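Local coordinates for interphotoreceptor retinoid-binding protein (Xenopus laevis, PDB 1J7X) that binds retinoids and probably carries them through the extracellular matrix between the photoreceptors and the pigment epithelium of the eye, at residues Asn17-Ser22 / Thr257-Asn262; Leu63-Lys68 / Phe247-Thr252; Asp77-Glu82 / Val119-Lys124. All blocks are in the same frame, centred on the assembly; numbering follows the deposited sequence.

Contact 1 (Asn17-Ser22 / Thr257-Asn262); sequences NNYAFS and TVPIIN
Phe21 and Asn262 meet ring on amide: the side-chain ND2 of Asn262 sits over the centre of the Phe21 ring, 3.1 Å above its plane, with ring and amide planes 58° apart. The nitrogen thus approaches the pi face, as an amino-aromatic contact does, while OD1 of the same amide is hydrogen-bonded to Arg62, which fixes the amide's rotation. The same ND2 also lies 3.6 Å from Ala20 CB.

One backbone bond joins the segments. Ala20 N gives its hydrogen to Pro259 O at 2.8 Å, nearly straight (160° at the hydrogen). Beside it, Ile260 CA makes a CA-H...O contact of 3.4 Å with Asn18 O, at the end of helix 2-18.

The apolar contacts lie around this bond. Tyr19 carries its ring past Pro259 because chi1 is 180°, which sets CG opposite the backbone N; CG of the proline touches CE1 of Tyr19 at the ring edge, 3.4 Å away. The backbone N of Phe21 lies over a face of the same ring, and the phenol oxygen is hydrogen-bonded to Asp60. Val258 CG1 packs on Tyr19 CA at 3.6 Å.

The turn leaving helix 2-18 is therefore held on strand 254-265, where the strand is interrupted at Ile260, by both backbone and side chains, and the amide of Asn262 has a polar partner for its oxygen and an aromatic face for its nitrogen.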
loop_
_atom_site.group_PDB
_atom_site.type_symbol
_atom_site.label_atom_id
_atom_site.label_comp_id
_atom_site.label_asym_id
_atom_site.label_seq_id
_atom_site.Cartn_x
_atom_site.Cartn_y
_atom_site.Cartn_z
ATOM N N ASN A 17 21.781 9.433 -5.447
ATOM C CA ASN A 17 20.896 9.684 -6.563
ATOM C C ASN A 17 19.482 9.117 -6.454
ATOM O O ASN A 17 18.618 9.600 -7.131
ATOM C CB ASN A 17 21.504 9.142 -7.781
ATOM C CG ASN A 17 22.838 9.826 -8.087
ATOM O OD1 ASN A 17 22.909 11.079 -8.098
ATOM N ND2 ASN A 17 23.871 9.030 -8.338
ATOM N N ASN A 18 19.265 8.186 -5.543
ATOM C CA ASN A 18 17.919 7.542 -5.460
ATOM C C ASN A 18 17.157 7.540 -4.140
ATOM O O ASN A 18 15.933 7.452 -4.147
ATOM C CB ASN A 18 18.037 6.139 -5.981
ATOM C CG ASN A 18 18.726 6.071 -7.351
ATOM O OD1 ASN A 18 19.939 5.821 -7.468
ATOM N ND2 ASN A 18 17.957 6.137 -8.361
ATOM N N TYR A 19 17.861 7.593 -3.021
ATOM C CA TYR A 19 17.213 7.405 -1.713
ATOM C C TYR A 19 16.190 8.504 -1.483
ATOM O O TYR A 19 16.549 9.715 -1.448
ATOM C CB TYR A 19 18.258 7.406 -0.602
ATOM C CG TYR A 19 17.720 7.234 0.760
ATOM C CD1 TYR A 19 16.711 6.292 1.006
ATOM C CD2 TYR A 19 18.209 7.920 1.830
ATOM C CE1 TYR A 19 16.242 6.061 2.244
ATOM C CE2 TYR A 19 17.621 7.765 3.098
ATOM C CZ TYR A 19 16.681 6.731 3.312
ATOM O OH TYR A 19 16.167 6.563 4.569
ATOM N N ALA A 20 14.950 8.101 -1.244
ATOM C CA ALA A 20 13.875 9.088 -1.035
ATOM C C ALA A 20 14.172 10.234 -0.078
ATOM O O ALA A 20 13.690 11.341 -0.277
ATOM C CB ALA A 20 12.639 8.431 -0.557
ATOM N N PHE A 21 14.891 9.961 0.991
ATOM C CA PHE A 21 15.196 10.970 2.008
ATOM C C PHE A 21 16.542 11.650 1.640
ATOM O O PHE A 21 17.520 11.425 2.297
ATOM C CB PHE A 21 15.302 10.364 3.369
ATOM C CG PHE A 21 13.989 10.091 4.060
ATOM C CD1 PHE A 21 13.197 11.128 4.495
ATOM C CD2 PHE A 21 13.562 8.800 4.287
ATOM C CE1 PHE A 21 12.099 10.898 5.111
ATOM C CE2 PHE A 21 12.415 8.577 4.910
ATOM C CZ PHE A 21 11.666 9.598 5.332
ATOM N N SER A 22 16.541 12.491 0.610
ATOM C CA SER A 22 17.736 13.259 0.198
ATOM C C SER A 22 18.473 14.016 1.291
ATOM O O SER A 22 19.743 14.124 1.277
ATOM C CB SER A 22 17.372 14.137 -0.992
ATOM O OG SER A 22 16.528 15.193 -0.560
ATOM N N THR A 257 18.049 -2.567 -1.892
ATOM C CA THR A 257 16.738 -2.048 -2.149
ATOM C C THR A 257 16.637 -0.752 -1.515
ATOM O O THR A 257 16.993 -0.589 -0.322
ATOM C CB THR A 257 15.596 -2.943 -1.510
ATOM O OG1 THR A 257 15.690 -4.247 -2.011
ATOM C CG2 THR A 257 14.211 -2.404 -1.892
ATOM N N VAL A 258 16.305 0.206 -2.344
ATOM C CA VAL A 258 16.236 1.594 -1.935
ATOM C C VAL A 258 14.895 2.252 -2.129
ATOM O O VAL A 258 14.325 2.219 -3.228
ATOM C CB VAL A 258 17.314 2.427 -2.714
ATOM C CG1 VAL A 258 17.262 3.846 -2.279
ATOM C CG2 VAL A 258 18.670 1.833 -2.500
ATOM N N PRO A 259 14.319 2.832 -1.067
ATOM C CA PRO A 259 13.060 3.512 -1.268
ATOM C C PRO A 259 13.272 4.765 -2.052
ATOM O O PRO A 259 14.097 5.513 -1.661
ATOM C CB PRO A 259 12.585 3.803 0.152
ATOM C CG PRO A 259 13.902 3.915 0.933
ATOM C CD PRO A 259 14.720 2.843 0.352
ATOM N N ILE A 260 12.645 4.896 -3.214
ATOM C CA ILE A 260 12.796 6.086 -4.040
ATOM C C ILE A 260 11.631 7.018 -3.848
ATOM O O ILE A 260 11.643 8.146 -4.283
ATOM C CB ILE A 260 12.894 5.714 -5.507
ATOM C CG1 ILE A 260 11.529 5.079 -5.963
ATOM C CG2 ILE A 260 14.036 4.724 -5.801
ATOM C CD1 ILE A 260 11.447 4.840 -7.462
ATOM N N ILE A 261 10.597 6.588 -3.123
ATOM C CA ILE A 261 9.478 7.428 -2.920
ATOM C C ILE A 261 9.126 7.539 -1.490
ATOM O O ILE A 261 9.121 6.497 -0.757
ATOM C CB ILE A 261 8.274 6.736 -3.666
ATOM C CG1 ILE A 261 8.353 6.978 -5.154
ATOM C CG2 ILE A 261 6.970 7.238 -3.133
ATOM C CD1 ILE A 261 7.470 6.116 -5.996
ATOM N N ASN A 262 8.711 8.695 -1.048
ATOM C CA ASN A 262 8.225 8.877 0.302
ATOM C C ASN A 262 6.744 9.120 0.176
ATOM O O ASN A 262 6.293 9.782 -0.812
ATOM C CB ASN A 262 8.934 10.065 1.042
ATOM C CG ASN A 262 10.094 9.568 1.912
ATOM O OD1 ASN A 262 10.113 8.347 2.291
ATOM N ND2 ASN A 262 11.115 10.364 2.065
#

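Contact 2 (Leu63-Lys68 / Phe247-Thr252); sequences LVLKSK and FPFGDT
The ring of Phe249 meets Leu65 obliquely, neither squarely on a face nor at an edge: CD2 of Leu65 lies 3.7 Å from CE2 of Phe249, and the two side chains run at about a right angle to each other. The Phe249 side chain also touches Leu254 and Val256 of strand 254-265 and Gln10 of helix 2-18, and is buried. The setting is an antiparallel sheet in which strands 64-67 and 244-248 both pair with strand 254-265, and the chain leaves strand 244-248 through a type II beta turn from Phe249 to Thr252.

Lys68, just past the end of strand 64-67, reaches across to this turn. Its chain is fully extended beyond CG, bringing NZ to Thr252 O at 2.9 Å, almost in line with the carbonyl bond (161° at the oxygen). On the way CE passes the ring of Pro248, 3.7 Å from its CB, so the aliphatic part of the lysine lies against the proline while the ammonium group takes the carbonyl. Shortened to an alanine, Lys68 would probably lose both the ammonium bond to Thr252 O and the methylene contact with Pro248 CB, leaving that carbonyl without this partner.

The turn is also closed from within. Thr252 N makes only a weak bond to Phe249 O, but the side-chain hydroxyl donates to the same oxygen, and OG1 in turn accepts from Leu254 N. The hydroxyl bond is short: Thr252 OG1 to Phe249 O measures 2.6 Å, with the donor tilted 20° from the carbonyl plane.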
loop_
_atom_site.group_PDB
_atom_site.type_symbol
_atom_site.label_atom_id
_atom_site.label_comp_id
_atom_site.label_asym_id
_atom_site.label_seq_id
_atom_site.Cartn_x
_atom_site.Cartn_y
_atom_site.Cartn_z
ATOM N N LEU A 63 15.342 0.559 3.257
ATOM C CA LEU A 63 16.659 0.612 2.711
ATOM C C LEU A 63 17.371 -0.548 3.301
ATOM O O LEU A 63 17.717 -0.560 4.496
ATOM C CB LEU A 63 17.327 1.936 3.124
ATOM C CG LEU A 63 18.763 2.133 2.828
ATOM C CD1 LEU A 63 18.904 2.024 1.308
ATOM C CD2 LEU A 63 19.298 3.483 3.373
ATOM N N VAL A 64 17.662 -1.538 2.477
ATOM C CA VAL A 64 18.339 -2.707 2.940
ATOM C C VAL A 64 19.183 -3.465 1.904
ATOM O O VAL A 64 18.777 -3.637 0.737
ATOM C CB VAL A 64 17.319 -3.723 3.575
ATOM C CG1 VAL A 64 16.173 -3.905 2.647
ATOM C CG2 VAL A 64 17.963 -5.046 3.985
ATOM N N LEU A 65 20.354 -3.842 2.337
ATOM C CA LEU A 65 21.239 -4.655 1.536
ATOM C C LEU A 65 20.876 -6.085 1.739
ATOM O O LEU A 65 20.721 -6.555 2.882
ATOM C CB LEU A 65 22.698 -4.488 1.898
ATOM C CG LEU A 65 23.385 -3.201 1.372
ATOM C CD1 LEU A 65 23.161 -1.990 2.189
ATOM C CD2 LEU A 65 24.974 -3.392 1.301
ATOM N N LYS A 66 20.764 -6.794 0.633
ATOM C CA LYS A 66 20.401 -8.188 0.763
ATOM C C LYS A 66 21.140 -9.023 -0.346
ATOM O O LYS A 66 21.678 -8.475 -1.334
ATOM C CB LYS A 66 18.917 -8.377 0.511
ATOM C CG LYS A 66 17.996 -7.740 1.546
ATOM C CD LYS A 66 16.550 -8.101 1.205
ATOM C CE LYS A 66 15.627 -7.547 2.199
ATOM N NZ LYS A 66 14.222 -7.926 1.830
ATOM N N SER A 67 21.091 -10.332 -0.184
ATOM C CA SER A 67 21.665 -11.194 -1.243
ATOM C C SER A 67 20.753 -10.982 -2.455
ATOM O O SER A 67 19.584 -10.753 -2.276
ATOM C CB SER A 67 21.650 -12.656 -0.757
ATOM O OG SER A 67 21.766 -13.500 -1.872
ATOM N N LYS A 68 21.281 -10.982 -3.674
ATOM C CA LYS A 68 20.515 -10.797 -4.886
ATOM C C LYS A 68 19.450 -11.845 -4.977
ATOM O O LYS A 68 18.452 -11.643 -5.597
ATOM C CB LYS A 68 21.405 -10.854 -6.123
ATOM C CG LYS A 68 22.297 -9.682 -6.305
ATOM C CD LYS A 68 23.122 -9.779 -7.617
ATOM C CE LYS A 68 24.093 -8.626 -7.788
ATOM N NZ LYS A 68 24.917 -8.792 -9.055
ATOM N N PHE A 247 18.859 -2.226 -6.640
ATOM C CA PHE A 247 20.111 -1.931 -7.362
ATOM C C PHE A 247 21.164 -2.970 -7.056
ATOM O O PHE A 247 21.559 -3.142 -5.937
ATOM C CB PHE A 247 20.610 -0.536 -6.981
ATOM C CG PHE A 247 19.629 0.575 -7.261
ATOM C CD1 PHE A 247 18.621 0.909 -6.366
ATOM C CD2 PHE A 247 19.778 1.390 -8.391
ATOM C CE1 PHE A 247 17.709 1.864 -6.651
ATOM C CE2 PHE A 247 18.903 2.487 -8.607
ATOM C CZ PHE A 247 17.866 2.701 -7.744
ATOM N N PRO A 248 21.607 -3.715 -8.051
ATOM C CA PRO A 248 22.556 -4.772 -7.833
ATOM C C PRO A 248 23.898 -4.158 -7.688
ATOM O O PRO A 248 24.075 -2.996 -8.088
ATOM C CB PRO A 248 22.443 -5.602 -9.138
ATOM C CG PRO A 248 22.258 -4.528 -10.123
ATOM C CD PRO A 248 21.211 -3.625 -9.449
ATOM N N PHE A 249 24.746 -4.829 -6.960
ATOM C CA PHE A 249 26.116 -4.351 -6.795
ATOM C C PHE A 249 26.936 -5.150 -7.789
ATOM O O PHE A 249 27.181 -6.362 -7.546
ATOM C CB PHE A 249 26.664 -4.620 -5.380
ATOM C CG PHE A 249 26.093 -3.669 -4.304
ATOM C CD1 PHE A 249 26.389 -2.338 -4.328
ATOM C CD2 PHE A 249 25.228 -4.127 -3.358
ATOM C CE1 PHE A 249 25.814 -1.466 -3.426
ATOM C CE2 PHE A 249 24.709 -3.297 -2.405
ATOM C CZ PHE A 249 24.999 -1.944 -2.474
ATOM N N GLY A 250 27.324 -4.503 -8.870
ATOM C CA GLY A 250 28.185 -5.142 -9.868
ATOM C C GLY A 250 29.319 -5.909 -9.223
ATOM O O GLY A 250 29.914 -5.468 -8.186
ATOM N N ASP A 251 29.566 -7.100 -9.783
ATOM C CA ASP A 251 30.618 -8.007 -9.362
ATOM C C ASP A 251 30.381 -8.680 -8.046
ATOM O O ASP A 251 31.329 -9.182 -7.429
ATOM C CB ASP A 251 31.974 -7.249 -9.345
ATOM C CG ASP A 251 32.286 -6.552 -10.705
ATOM O OD1 ASP A 251 31.761 -5.428 -10.978
ATOM O OD2 ASP A 251 33.044 -7.089 -11.558
ATOM N N THR A 252 29.121 -8.722 -7.600
ATOM C CA THR A 252 28.864 -9.342 -6.309
ATOM C C THR A 252 27.570 -10.070 -6.348
ATOM O O THR A 252 26.835 -9.932 -7.278
ATOM C CB THR A 252 28.708 -8.297 -5.216
ATOM O OG1 THR A 252 27.387 -7.730 -5.300
ATOM C CG2 THR A 252 29.758 -7.138 -5.386
#

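Contact 3 (Asp77-Glu82 / Val119-Lys124); sequences DSIQAE and VSVIAK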
loop_
_atom_site.group_PDB
_atom_site.type_symbol
_atom_site.label_atom_id
_atom_site.label_comp_id
_atom_site.label_asym_id
_atom_site.label_seq_id
_atom_site.Cartn_x
_atom_site.Cartn_y
_atom_site.Cartn_z
ATOM N N ASP A 77 -0.357 -9.597 -11.296
ATOM C CA ASP A 77 -1.004 -9.679 -12.587
ATOM C C ASP A 77 -2.507 -9.614 -12.423
ATOM O O ASP A 77 -3.186 -10.624 -12.269
ATOM C CB ASP A 77 -0.596 -10.966 -13.298
ATOM C CG ASP A 77 0.925 -11.057 -13.518
ATOM O OD1 ASP A 77 1.460 -10.261 -14.338
ATOM O OD2 ASP A 77 1.663 -11.898 -12.930
ATOM N N SER A 78 -3.028 -8.402 -12.483
ATOM C CA SER A 78 -4.452 -8.195 -12.373
ATOM C C SER A 78 -5.080 -7.986 -13.760
ATOM O O SER A 78 -4.382 -8.003 -14.769
ATOM C CB SER A 78 -4.712 -7.014 -11.443
ATOM O OG SER A 78 -4.010 -5.864 -11.835
ATOM N N ILE A 79 -6.400 -7.810 -13.789
ATOM C CA ILE A 79 -7.146 -7.598 -15.022
ATOM C C ILE A 79 -6.514 -6.491 -15.837
ATOM O O ILE A 79 -6.398 -5.398 -15.327
ATOM C CB ILE A 79 -8.606 -7.192 -14.711
ATOM C CG1 ILE A 79 -9.305 -8.240 -13.819
ATOM C CG2 ILE A 79 -9.389 -7.010 -16.019
ATOM C CD1 ILE A 79 -9.317 -9.602 -14.429
ATOM N N GLN A 80 -6.125 -6.763 -17.081
ATOM C CA GLN A 80 -5.471 -5.749 -17.943
ATOM C C GLN A 80 -6.483 -5.103 -18.866
ATOM O O GLN A 80 -7.428 -5.757 -19.311
ATOM C CB GLN A 80 -4.393 -6.395 -18.777
ATOM C CG GLN A 80 -3.302 -6.930 -17.919
ATOM C CD GLN A 80 -2.670 -5.859 -17.067
ATOM O OE1 GLN A 80 -2.164 -4.876 -17.592
ATOM N NE2 GLN A 80 -2.693 -6.044 -15.754
ATOM N N ALA A 81 -6.276 -3.829 -19.164
ATOM C CA ALA A 81 -7.192 -3.098 -20.043
ATOM C C ALA A 81 -7.318 -3.754 -21.396
ATOM O O ALA A 81 -8.423 -3.824 -21.969
ATOM C CB ALA A 81 -6.766 -1.612 -20.197
ATOM N N GLU A 82 -6.187 -4.262 -21.876
ATOM C CA GLU A 82 -6.111 -4.902 -23.195
ATOM C C GLU A 82 -6.839 -6.246 -23.237
ATOM O O GLU A 82 -6.864 -6.911 -24.299
ATOM C CB GLU A 82 -4.655 -5.080 -23.616
ATOM C CG GLU A 82 -3.747 -5.621 -22.536
ATOM C CD GLU A 82 -2.288 -5.560 -22.943
ATOM O OE1 GLU A 82 -1.933 -6.240 -23.962
ATOM O OE2 GLU A 82 -1.510 -4.823 -22.256
ATOM N N VAL A 119 -6.452 2.119 -13.057
ATOM C CA VAL A 119 -7.582 3.004 -13.230
ATOM C C VAL A 119 -8.178 2.912 -14.681
ATOM O O VAL A 119 -9.351 3.222 -14.892
ATOM C CB VAL A 119 -7.266 4.442 -12.762
ATOM C CG1 VAL A 119 -6.328 5.125 -13.723
ATOM C CG2 VAL A 119 -8.559 5.235 -12.531
ATOM N N SER A 120 -7.333 2.503 -15.656
ATOM C CA SER A 120 -7.846 2.430 -17.036
ATOM C C SER A 120 -8.894 1.324 -17.166
ATOM O O SER A 120 -9.801 1.430 -17.985
ATOM C CB SER A 120 -6.716 2.319 -18.017
ATOM O OG SER A 120 -5.947 1.137 -17.839
ATOM N N VAL A 121 -8.745 0.274 -16.355
ATOM C CA VAL A 121 -9.636 -0.825 -16.298
ATOM C C VAL A 121 -10.879 -0.455 -15.563
ATOM O O VAL A 121 -12.017 -0.697 -16.030
ATOM C CB VAL A 121 -8.967 -2.031 -15.726
ATOM C CG1 VAL A 121 -10.010 -3.159 -15.535
ATOM C CG2 VAL A 121 -7.752 -2.476 -16.650
ATOM N N ILE A 122 -10.721 0.191 -14.397
ATOM C CA ILE A 122 -11.838 0.591 -13.622
ATOM C C ILE A 122 -12.729 1.516 -14.382
ATOM O O ILE A 122 -13.946 1.469 -14.223
ATOM C CB ILE A 122 -11.507 1.249 -12.252
ATOM C CG1 ILE A 122 -10.710 0.291 -11.379
ATOM C CG2 ILE A 122 -12.763 1.744 -11.500
ATOM C CD1 ILE A 122 -11.512 -0.983 -11.005
ATOM N N ALA A 123 -12.127 2.326 -15.253
ATOM C CA ALA A 123 -12.920 3.253 -16.079
ATOM C C ALA A 123 -13.955 2.488 -16.904
ATOM O O ALA A 123 -15.192 2.738 -16.814
ATOM C CB ALA A 123 -11.986 4.005 -17.003
ATOM N N LYS A 124 -13.496 1.490 -17.628
ATOM C CA LYS A 124 -14.423 0.637 -18.438
ATOM C C LYS A 124 -15.414 -0.221 -17.617
ATOM O O LYS A 124 -16.575 -0.414 -18.034
ATOM C CB LYS A 124 -13.573 -0.281 -19.275
ATOM C CG LYS A 124 -12.714 0.507 -20.328
ATOM C CD LYS A 124 -13.609 1.384 -21.276
ATOM C CE LYS A 124 -12.827 2.265 -22.319
ATOM N NZ LYS A 124 -12.000 3.518 -21.689
#
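Val121 carries most of this contact. Its chi1 of 174° puts CG1 opposite the backbone N and CG2 opposite the carbonyl carbon, and CG2 then points into the bend of the 77-82 loop. There it lies 3.2 Å from Ala81 N and 3.5 Å from Ile79 O, so a methyl group presses on polar backbone atoms. CG1 meets Ile79 CG2 at 3.9 Å, the two side chains crossing at about a right angle, and Ala81 CB adds a contact of 3.8 Å with Val121 CG2. This tight part rests on van der Waals packing alone.

Toward solvent the fit is looser. Ala81 CB reaches Ser120 OG at 3.7 Å, a light touch; the hydroxyl itself is hydrogen-bonded to Asp118. Gln80 starts its side chain away from the helix, and its NE2 donates to Ser78 O at 2.8 Å, from above the carbonyl plane; this bond closes within the loop.

Val121 lies in the first turn of helix 119-137, and Ile84, further along the loop, packs on it as well, while Gln115 touches Ile79. The contact thus lays the connection between strand 64-67 and helix 88-98 against the start of helix 119-137.

Contacts 1 and 2 belong together: their centres are about 15 Å apart, both use the antiparallel sheet built round strand 254-265, and Thr257 N probably bonds to Val64 O between them. Contact 1 is mostly buried and combines a backbone bond with an amide over a ring; contact 2 is partly buried, apolar at its inner end and carried at its outer end by a lysine ammonium on a carbonyl. Contact 3 stands apart on the surface, its centre about 29 Å and 34 Å from those of the other two, and joins a loop to a helix purely by packing. Along the chain the three are nested, contact 3 within contact 2 and contact 2 within contact 1.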